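11R-lipoxygenase (Gersemia fruticosa, PDB 3VF1) probably catalyses the iron-dependent insertion of molecular oxygen into polyunsaturated fatty acids, as lipoxygenases do, in a calcium-dependent manner. Local coordinates at residues Glu285-Leu290 with Ile361-Lys366; Ile329-Leu335 with Ile347-Gln353. All coordinates share one frame; numbering follows the deposited sequence.

Overall arrangement
Followed from the N terminus, the chain reaches helix 284-287 before strand 306-310. Residues 329-335 lead into strand 333-338, and the chain turns back so that, after 11 intervening residues, 347-353 forms interaction 2, a local hairpin. Strand 361-362 follows, and residues 361-366 return to 285-290 in interaction 1, closing a loop of 70 residues inside which interaction 2 is nested. The centres of the two contacts lie about 14 Å apart. They meet through one antiparallel sheet, where W362 N reaches I349 O in a probable hydrogen bond, so a buried hairpin is tied through strand 361-362 to a helical turn at the surface.

Interaction 1 of 2, residues Glu285-Leu290 with Ile361-Lys366; sequences EMVEKL and IWTPLK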
ATOM      1  N   GLU A 285      -8.759  -4.960  42.023  1.00 37.22           N
ATOM      2  CA  GLU A 285      -9.674  -3.996  42.634  1.00 42.74           C
ATOM      3  C   GLU A 285     -10.050  -2.896  41.647  1.00 36.89           C
ATOM      4  O   GLU A 285     -11.152  -2.357  41.693  1.00 35.49           O
ATOM      5  CB  GLU A 285      -9.053  -3.390  43.904  1.00 43.11           C
ATOM      6  CG  GLU A 285      -8.620  -1.918  43.800  1.00 53.56           C
ATOM      7  CD  GLU A 285      -7.134  -1.711  44.069  1.00 60.11           C
ATOM      8  OE1 GLU A 285      -6.491  -2.625  44.628  1.00 60.41           O
ATOM      9  OE2 GLU A 285      -6.609  -0.631  43.719  1.00 55.93           O
ATOM     10  N   MET A 286      -9.124  -2.571  40.752  1.00 35.17           N
ATOM     11  CA  MET A 286      -9.312  -1.463  39.828  1.00 35.34           C
ATOM     12  C   MET A 286     -10.330  -1.794  38.740  1.00 33.24           C
ATOM     13  O   MET A 286     -11.018  -0.910  38.247  1.00 33.81           O
ATOM     14  CB  MET A 286      -7.980  -1.089  39.173  1.00 35.21           C
ATOM     15  CG  MET A 286      -6.877  -0.714  40.149  1.00 37.68           C
ATOM     16  SD  MET A 286      -5.287  -0.526  39.323  1.00 37.16           S
ATOM     17  CE  MET A 286      -4.253   0.024  40.674  1.00 40.44           C
ATOM     18  N   VAL A 287     -10.440  -3.067  38.376  1.00 32.31           N
ATOM     19  CA  VAL A 287     -11.187  -3.440  37.177  1.00 29.59           C
ATOM     20  C   VAL A 287     -12.201  -4.562  37.385  1.00 28.64           C
ATOM     21  O   VAL A 287     -12.862  -4.979  36.437  1.00 30.39           O
ATOM     22  CB  VAL A 287     -10.219  -3.893  36.067  1.00 28.05           C
ATOM     23  CG1 VAL A 287      -9.277  -2.759  35.685  1.00 27.61           C
ATOM     24  CG2 VAL A 287      -9.431  -5.113  36.521  1.00 29.09           C
ATOM     25  N   GLU A 288     -12.334  -5.043  38.616  1.00 30.51           N
ATOM     26  CA  GLU A 288     -13.126  -6.243  38.873  1.00 30.86           C
ATOM     27  C   GLU A 288     -14.592  -6.107  38.456  1.00 30.86           C
ATOM     28  O   GLU A 288     -15.155  -7.028  37.867  1.00 32.09           O
ATOM     29  CB  GLU A 288     -13.045  -6.639  40.347  1.00 37.91           C
ATOM     30  CG  GLU A 288     -13.710  -7.974  40.645  1.00 47.04           C
ATOM     31  CD  GLU A 288     -13.733  -8.304  42.123  1.00 63.46           C
ATOM     32  OE1 GLU A 288     -13.941  -7.380  42.941  1.00 66.74           O
ATOM     33  OE2 GLU A 288     -13.539  -9.490  42.467  1.00 69.47           O
ATOM     34  N   LYS A 289     -15.209  -4.970  38.761  1.00 31.16           N
ATOM     35  CA  LYS A 289     -16.627  -4.779  38.460  1.00 30.06           C
ATOM     36  C   LYS A 289     -16.869  -4.527  36.972  1.00 29.21           C
ATOM     37  O   LYS A 289     -18.012  -4.507  36.519  1.00 29.21           O
ATOM     38  CB  LYS A 289     -17.217  -3.643  39.302  1.00 35.04           C
ATOM     39  CG  LYS A 289     -17.618  -4.071  40.711  1.00 35.54           C
ATOM     40  CD  LYS A 289     -18.086  -2.892  41.561  1.00 46.64           C
ATOM     41  CE  LYS A 289     -19.459  -2.378  41.138  1.00 43.33           C
ATOM     42  NZ  LYS A 289     -20.568  -3.283  41.562  1.00 46.23           N
ATOM     43  N   LEU A 290     -15.791  -4.343  36.217  1.00 27.70           N
ATOM     44  CA  LEU A 290     -15.887  -4.212  34.768  1.00 26.66           C
ATOM     45  C   LEU A 290     -15.940  -5.590  34.114  1.00 27.67           C
ATOM     46  O   LEU A 290     -16.443  -5.742  33.002  1.00 29.11           O
ATOM     47  CB  LEU A 290     -14.693  -3.428  34.223  1.00 26.15           C
ATOM     48  CG  LEU A 290     -14.518  -2.013  34.770  1.00 26.07           C
ATOM     49  CD1 LEU A 290     -13.214  -1.408  34.271  1.00 27.16           C
ATOM     50  CD2 LEU A 290     -15.701  -1.145  34.379  1.00 26.77           C
ATOM     51  N   ILE A 361      -2.659   4.422  37.049  1.00 30.85           N
ATOM     52  CA  ILE A 361      -3.509   3.613  36.188  1.00 30.26           C
ATOM     53  C   ILE A 361      -4.923   4.186  36.161  1.00 31.31           C
ATOM     54  O   ILE A 361      -5.561   4.338  37.202  1.00 31.76           O
ATOM     55  CB  ILE A 361      -3.551   2.150  36.659  1.00 31.08           C
ATOM     56  CG1 ILE A 361      -2.149   1.542  36.573  1.00 28.85           C
ATOM     57  CG2 ILE A 361      -4.537   1.351  35.820  1.00 29.02           C
ATOM     58  CD1 ILE A 361      -2.059   0.108  37.041  1.00 32.03           C
ATOM     59  N   TRP A 362      -5.398   4.505  34.961  1.00 31.89           N
ATOM     60  CA  TRP A 362      -6.727   5.075  34.778  1.00 29.49           C
ATOM     61  C   TRP A 362      -7.731   3.966  34.499  1.00 29.84           C
ATOM     62  O   TRP A 362      -7.408   2.972  33.858  1.00 29.01           O
ATOM     63  CB  TRP A 362      -6.721   6.079  33.627  1.00 27.28           C
ATOM     64  CG  TRP A 362      -5.673   7.134  33.772  1.00 30.81           C
ATOM     65  CD1 TRP A 362      -4.358   7.037  33.417  1.00 32.13           C
ATOM     66  CD2 TRP A 362      -5.845   8.448  34.313  1.00 32.82           C
ATOM     67  NE1 TRP A 362      -3.702   8.210  33.703  1.00 32.00           N
ATOM     68  CE2 TRP A 362      -4.593   9.093  34.252  1.00 31.17           C
ATOM     69  CE3 TRP A 362      -6.936   9.144  34.841  1.00 35.19           C
ATOM     70  CZ2 TRP A 362      -4.402  10.397  34.701  1.00 34.62           C
ATOM     71  CZ3 TRP A 362      -6.743  10.439  35.285  1.00 38.71           C
ATOM     72  CH2 TRP A 362      -5.487  11.052  35.212  1.00 38.21           C
ATOM     73  N   THR A 363      -8.952   4.150  34.984  1.00 30.37           N
ATOM     74  CA  THR A 363      -9.969   3.111  34.915  1.00 27.68           C
ATOM     75  C   THR A 363     -11.359   3.729  35.045  1.00 30.00           C
ATOM     76  O   THR A 363     -11.585   4.574  35.908  1.00 33.86           O
ATOM     77  CB  THR A 363      -9.743   2.080  36.041  1.00 30.24           C
ATOM     78  OG1 THR A 363      -8.794   1.099  35.610  1.00 36.31           O
ATOM     79  CG2 THR A 363     -11.014   1.392  36.414  1.00 28.04           C
ATOM     80  N   PRO A 364     -12.302   3.307  34.187  1.00 30.66           N
ATOM     81  CA  PRO A 364     -13.645   3.902  34.194  1.00 33.18           C
ATOM     82  C   PRO A 364     -14.418   3.593  35.473  1.00 32.06           C
ATOM     83  O   PRO A 364     -15.389   4.273  35.793  1.00 34.36           O
ATOM     84  CB  PRO A 364     -14.321   3.254  32.983  1.00 31.35           C
ATOM     85  CG  PRO A 364     -13.614   1.957  32.806  1.00 29.36           C
ATOM     86  CD  PRO A 364     -12.192   2.211  33.209  1.00 29.17           C
ATOM     87  N   LEU A 365     -13.985   2.558  36.181  1.00 31.60           N
ATOM     88  CA  LEU A 365     -14.549   2.193  37.477  1.00 32.88           C
ATOM     89  C   LEU A 365     -14.128   3.134  38.610  1.00 39.24           C
ATOM     90  O   LEU A 365     -14.941   3.469  39.472  1.00 42.65           O
ATOM     91  CB  LEU A 365     -14.123   0.767  37.825  1.00 33.47           C
ATOM     92  CG  LEU A 365     -14.867   0.075  38.965  1.00 40.55           C
ATOM     93  CD1 LEU A 365     -16.308  -0.198  38.572  1.00 38.77           C
ATOM     94  CD2 LEU A 365     -14.156  -1.216  39.344  1.00 36.05           C
ATOM     95  N   LYS A 366     -12.867   3.559  38.604  1.00 35.25           N
ATOM     96  CA  LYS A 366     -12.301   4.307  39.723  1.00 36.23           C
ATOM     97  C   LYS A 366     -12.105   5.788  39.408  1.00 35.84           C
ATOM     98  O   LYS A 366     -11.898   6.597  40.312  1.00 40.77           O
ATOM     99  CB  LYS A 366     -10.949   3.708  40.128  1.00 37.95           C
ATOM    100  CG  LYS A 366     -11.022   2.289  40.668  1.00 41.47           C
ATOM    101  CD  LYS A 366     -11.858   2.216  41.935  1.00 50.92           C
ATOM    102  CE  LYS A 366     -11.877   0.810  42.509  1.00 54.60           C
ATOM    103  NZ  LYS A 366     -12.768   0.708  43.696  1.00 61.82           N
TER
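L365 lies against the turn M286-L290 and illustrates how a loop can be held to a helical turn without any hydrogen bond between the two segments, largely by apolar side chains. Its CB packs beside CG of L290 at 4.1 Å, the two leucine side chains running antiparallel alongside each other. CB and CG also lie near the carbonyl O of M286 before the branches part. With CG anti to the backbone N (chi1 -166°), the side chain runs on over the turn. There CD1 meets CB of K289 at 3.6 Å, while CD2 approaches the carbonyl O of M286 at 3.3 Å. K289 gives the contact only the base of its side chain, and its amine end leads away.

Further contacts lie around this leucine. CD1 of L290 rests on the ring of P364, 3.7 Å from CG. M286 extends its thioether across I361 at about a right angle, its SD 4.0 Å from CD1 of the isoleucine. K366 brings CE to within 3.3 Å of E285 O, yet its NZ remains 6.3 Å from E285 OE2, too far for a salt bridge. The turn itself is held by a backbone bond from L290 N to V287 O (3.0 Å).

T363 satisfies its hydroxyl outside the pair of segments, on the carbonyl of I347. That bond fastens the loop to strand 344-350, which L290 and I361 also touch. The contact therefore joins the turn that includes helix 284-287 to strand 361-362, at one edge of the five-stranded sheet, while P364 packs on W372 of helix 369-410, the helix that carries the iron ligands H392 and H397.

Interaction 2 of 2, residues Ile329-Leu335 with Ile347-Gln353; sequences ITTPLGL and IAIQLYQ
L333 pairs with Q350 and L335 with A348 in two hydrogen-bonded antiparallel pairs, with G334 and I349 as the non-hydrogen-bonded pair between them. L333 N reaches Q350 O at 2.8 Å, and Q350 N returns to L333 O at 3.0 Å. At the far end of the ladder a classic beta bulge sets both I347 and A348 opposite L335, whose carbonyl accepts from I347 N while its own N-H goes to A348 O. On the leucine's side of the sheet, its CB packs on CB of A348 at 4.1 Å.

Before L333 and after Q350 the strands give way to loops, and side chains join the backbone in the pairing. The carbonyl of L351 is gripped twice, by T330 OG1 (2.8 Å) and by T331 N. T330 also lays its CB over one face of the Y352 ring, 4.0 Å from the centroid and 17° off the normal, a CH-pi contact. T331 is held at two points by Q353: its OG1, placed between its own backbone N and carbonyl carbon (chi1 62°), accepts from Q353 N, and its carbonyl accepts from Q353 NE2 at 3.0 Å, with the donor above the carbonyl plane.

In the next shell, a water bridges Y352 OH and I329 O, D310 OD1 takes a second bond from Q353 NE2, and Q350 NE2 reaches both Y352 O (2.8 Å) and the carbonyl of N279. Within the sheet, strand 333-338 lies between its hairpin partner 344-350 and strand 306-310. Helix 369-410 packs alongside, its W378 touching T330 and L351 and its A382 touching P332.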
ATOM      1  N   ILE A 329       3.348  13.554  23.429  1.00 28.73           N
ATOM      2  CA  ILE A 329       2.896  12.181  23.284  1.00 30.03           C
ATOM      3  C   ILE A 329       3.425  11.395  24.472  1.00 30.10           C
ATOM      4  O   ILE A 329       4.416  11.781  25.089  1.00 30.80           O
ATOM      5  CB  ILE A 329       3.405  11.539  21.974  1.00 28.97           C
ATOM      6  CG1 ILE A 329       2.502  10.376  21.556  1.00 28.00           C
ATOM      7  CG2 ILE A 329       4.846  11.060  22.131  1.00 26.75           C
ATOM      8  CD1 ILE A 329       1.087  10.786  21.191  1.00 28.87           C
ATOM      9  N   THR A 330       2.758  10.296  24.797  1.00 29.34           N
ATOM     10  CA  THR A 330       3.200   9.441  25.885  1.00 30.69           C
ATOM     11  C   THR A 330       3.602   8.085  25.317  1.00 29.94           C
ATOM     12  O   THR A 330       3.787   7.944  24.109  1.00 27.99           O
ATOM     13  CB  THR A 330       2.100   9.276  26.952  1.00 31.24           C
ATOM     14  OG1 THR A 330       1.038   8.459  26.440  1.00 31.97           O
ATOM     15  CG2 THR A 330       1.546  10.633  27.359  1.00 30.03           C
ATOM     16  N   THR A 331       3.747   7.097  26.190  1.00 27.09           N
ATOM     17  CA  THR A 331       4.156   5.762  25.781  1.00 27.74           C
ATOM     18  C   THR A 331       3.238   4.764  26.471  1.00 28.21           C
ATOM     19  O   THR A 331       3.685   3.942  27.273  1.00 28.98           O
ATOM     20  CB  THR A 331       5.617   5.500  26.175  1.00 30.41           C
ATOM     21  OG1 THR A 331       5.750   5.564  27.599  1.00 30.87           O
ATOM     22  CG2 THR A 331       6.530   6.535  25.539  1.00 28.28           C
ATOM     23  N   PRO A 332       1.941   4.827  26.145  1.00 26.16           N
ATOM     24  CA  PRO A 332       0.879   4.224  26.952  1.00 26.16           C
ATOM     25  C   PRO A 332       0.750   2.712  26.832  1.00 27.54           C
ATOM     26  O   PRO A 332       1.330   2.091  25.942  1.00 26.70           O
ATOM     27  CB  PRO A 332      -0.380   4.885  26.397  1.00 26.51           C
ATOM     28  CG  PRO A 332      -0.060   5.128  24.969  1.00 24.81           C
ATOM     29  CD  PRO A 332       1.412   5.442  24.915  1.00 24.89           C
ATOM     30  N   LEU A 333      -0.016   2.140  27.755  1.00 25.69           N
ATOM     31  CA  LEU A 333      -0.437   0.751  27.677  1.00 25.18           C
ATOM     32  C   LEU A 333      -1.939   0.706  27.910  1.00 25.95           C
ATOM     33  O   LEU A 333      -2.450   1.341  28.830  1.00 27.61           O
ATOM     34  CB  LEU A 333       0.269  -0.108  28.725  1.00 25.22           C
ATOM     35  CG  LEU A 333       1.793  -0.187  28.652  1.00 30.10           C
ATOM     36  CD1 LEU A 333       2.425   0.926  29.470  1.00 32.18           C
ATOM     37  CD2 LEU A 333       2.277  -1.549  29.119  1.00 30.53           C
ATOM     38  N   GLY A 334      -2.644  -0.040  27.071  1.00 24.53           N
ATOM     39  CA  GLY A 334      -4.077  -0.192  27.217  1.00 21.42           C
ATOM     40  C   GLY A 334      -4.432  -1.642  27.459  1.00 25.47           C
ATOM     41  O   GLY A 334      -3.866  -2.536  26.838  1.00 28.76           O
ATOM     42  N   LEU A 335      -5.367  -1.878  28.371  1.00 22.83           N
ATOM     43  CA  LEU A 335      -5.815  -3.231  28.663  1.00 20.99           C
ATOM     44  C   LEU A 335      -7.278  -3.365  28.271  1.00 23.22           C
ATOM     45  O   LEU A 335      -8.086  -2.484  28.555  1.00 26.86           O
ATOM     46  CB  LEU A 335      -5.629  -3.551  30.145  1.00 23.20           C
ATOM     47  CG  LEU A 335      -5.583  -5.039  30.495  1.00 24.06           C
ATOM     48  CD1 LEU A 335      -4.328  -5.686  29.923  1.00 26.89           C
ATOM     49  CD2 LEU A 335      -5.652  -5.238  31.999  1.00 24.47           C
ATOM     50  N   ILE A 347     -10.388  -1.391  29.778  1.00 22.38           N
ATOM     51  CA  ILE A 347     -10.656  -1.459  31.210  1.00 24.60           C
ATOM     52  C   ILE A 347      -9.569  -0.796  32.053  1.00 25.06           C
ATOM     53  O   ILE A 347      -9.753  -0.593  33.250  1.00 26.59           O
ATOM     54  CB  ILE A 347     -10.837  -2.918  31.677  1.00 22.61           C
ATOM     55  CG1 ILE A 347      -9.569  -3.733  31.401  1.00 24.41           C
ATOM     56  CG2 ILE A 347     -12.034  -3.545  30.983  1.00 21.68           C
ATOM     57  CD1 ILE A 347      -9.605  -5.126  31.995  1.00 23.36           C
ATOM     58  N   ALA A 348      -8.444  -0.451  31.433  1.00 28.41           N
ATOM     59  CA  ALA A 348      -7.347   0.182  32.158  1.00 24.13           C
ATOM     60  C   ALA A 348      -6.349   0.814  31.198  1.00 25.65           C
ATOM     61  O   ALA A 348      -6.125   0.305  30.104  1.00 27.19           O
ATOM     62  CB  ALA A 348      -6.650  -0.835  33.049  1.00 24.61           C
ATOM     63  N   ILE A 349      -5.752   1.927  31.617  1.00 25.97           N
ATOM     64  CA  ILE A 349      -4.779   2.637  30.794  1.00 22.84           C
ATOM     65  C   ILE A 349      -3.683   3.269  31.647  1.00 28.15           C
ATOM     66  O   ILE A 349      -3.953   3.848  32.696  1.00 28.09           O
ATOM     67  CB  ILE A 349      -5.442   3.749  29.962  1.00 24.89           C
ATOM     68  CG1 ILE A 349      -6.415   3.151  28.943  1.00 27.88           C
ATOM     69  CG2 ILE A 349      -4.385   4.585  29.251  1.00 23.10           C
ATOM     70  CD1 ILE A 349      -7.229   4.192  28.196  1.00 27.35           C
ATOM     71  N   GLN A 350      -2.445   3.153  31.182  1.00 28.48           N
ATOM     72  CA  GLN A 350      -1.310   3.812  31.816  1.00 27.42           C
ATOM     73  C   GLN A 350      -0.570   4.605  30.747  1.00 26.48           C
ATOM     74  O   GLN A 350      -0.132   4.042  29.751  1.00 29.41           O
ATOM     75  CB  GLN A 350      -0.388   2.774  32.457  1.00 30.38           C
ATOM     76  CG  GLN A 350       0.763   3.357  33.257  1.00 27.60           C
ATOM     77  CD  GLN A 350       1.616   2.286  33.910  1.00 31.86           C
ATOM     78  OE1 GLN A 350       1.216   1.677  34.902  1.00 34.33           O
ATOM     79  NE2 GLN A 350       2.796   2.044  33.350  1.00 29.68           N
ATOM     80  N   LEU A 351      -0.434   5.911  30.951  1.00 28.22           N
ATOM     81  CA  LEU A 351       0.055   6.801  29.898  1.00 28.97           C
ATOM     82  C   LEU A 351       1.543   6.622  29.591  1.00 29.39           C
ATOM     83  O   LEU A 351       1.951   6.692  28.432  1.00 30.41           O
ATOM     84  CB  LEU A 351      -0.238   8.261  30.252  1.00 27.83           C
ATOM     85  CG  LEU A 351      -1.718   8.615  30.422  1.00 29.60           C
ATOM     86  CD1 LEU A 351      -1.880  10.096  30.736  1.00 32.73           C
ATOM     87  CD2 LEU A 351      -2.518   8.240  29.182  1.00 28.76           C
ATOM     88  N   TYR A 352       2.351   6.390  30.620  1.00 27.41           N
ATOM     89  CA  TYR A 352       3.787   6.198  30.427  1.00 29.43           C
ATOM     90  C   TYR A 352       4.207   4.797  30.861  1.00 30.39           C
ATOM     91  O   TYR A 352       3.547   4.171  31.688  1.00 31.13           O
ATOM     92  CB  TYR A 352       4.587   7.251  31.198  1.00 31.09           C
ATOM     93  CG  TYR A 352       4.416   8.667  30.687  1.00 34.09           C
ATOM     94  CD1 TYR A 352       5.148   9.129  29.598  1.00 33.19           C
ATOM     95  CD2 TYR A 352       3.535   9.548  31.304  1.00 32.75           C
ATOM     96  CE1 TYR A 352       5.002  10.429  29.134  1.00 31.21           C
ATOM     97  CE2 TYR A 352       3.382  10.847  30.847  1.00 33.02           C
ATOM     98  CZ  TYR A 352       4.117  11.280  29.763  1.00 37.34           C
ATOM     99  OH  TYR A 352       3.964  12.573  29.315  1.00 39.87           O
ATOM    100  N   GLN A 353       5.316   4.319  30.307  1.00 32.43           N
ATOM    101  CA  GLN A 353       5.772   2.950  30.537  1.00 37.22           C
ATOM    102  C   GLN A 353       6.060   2.671  32.011  1.00 38.64           C
ATOM    103  O   GLN A 353       5.617   1.660  32.557  1.00 36.04           O
ATOM    104  CB  GLN A 353       7.025   2.663  29.705  1.00 36.78           C
ATOM    105  CG  GLN A 353       6.755   2.447  28.224  1.00 34.63           C
ATOM    106  CD  GLN A 353       6.064   1.127  27.944  1.00 35.63           C
ATOM    107  OE1 GLN A 353       6.572   0.063  28.298  1.00 38.07           O
ATOM    108  NE2 GLN A 353       4.899   1.190  27.310  1.00 32.94           N
TER
HETATM  109  O   HOH W   1       4.827  13.765  27.183  1.00 37.61           O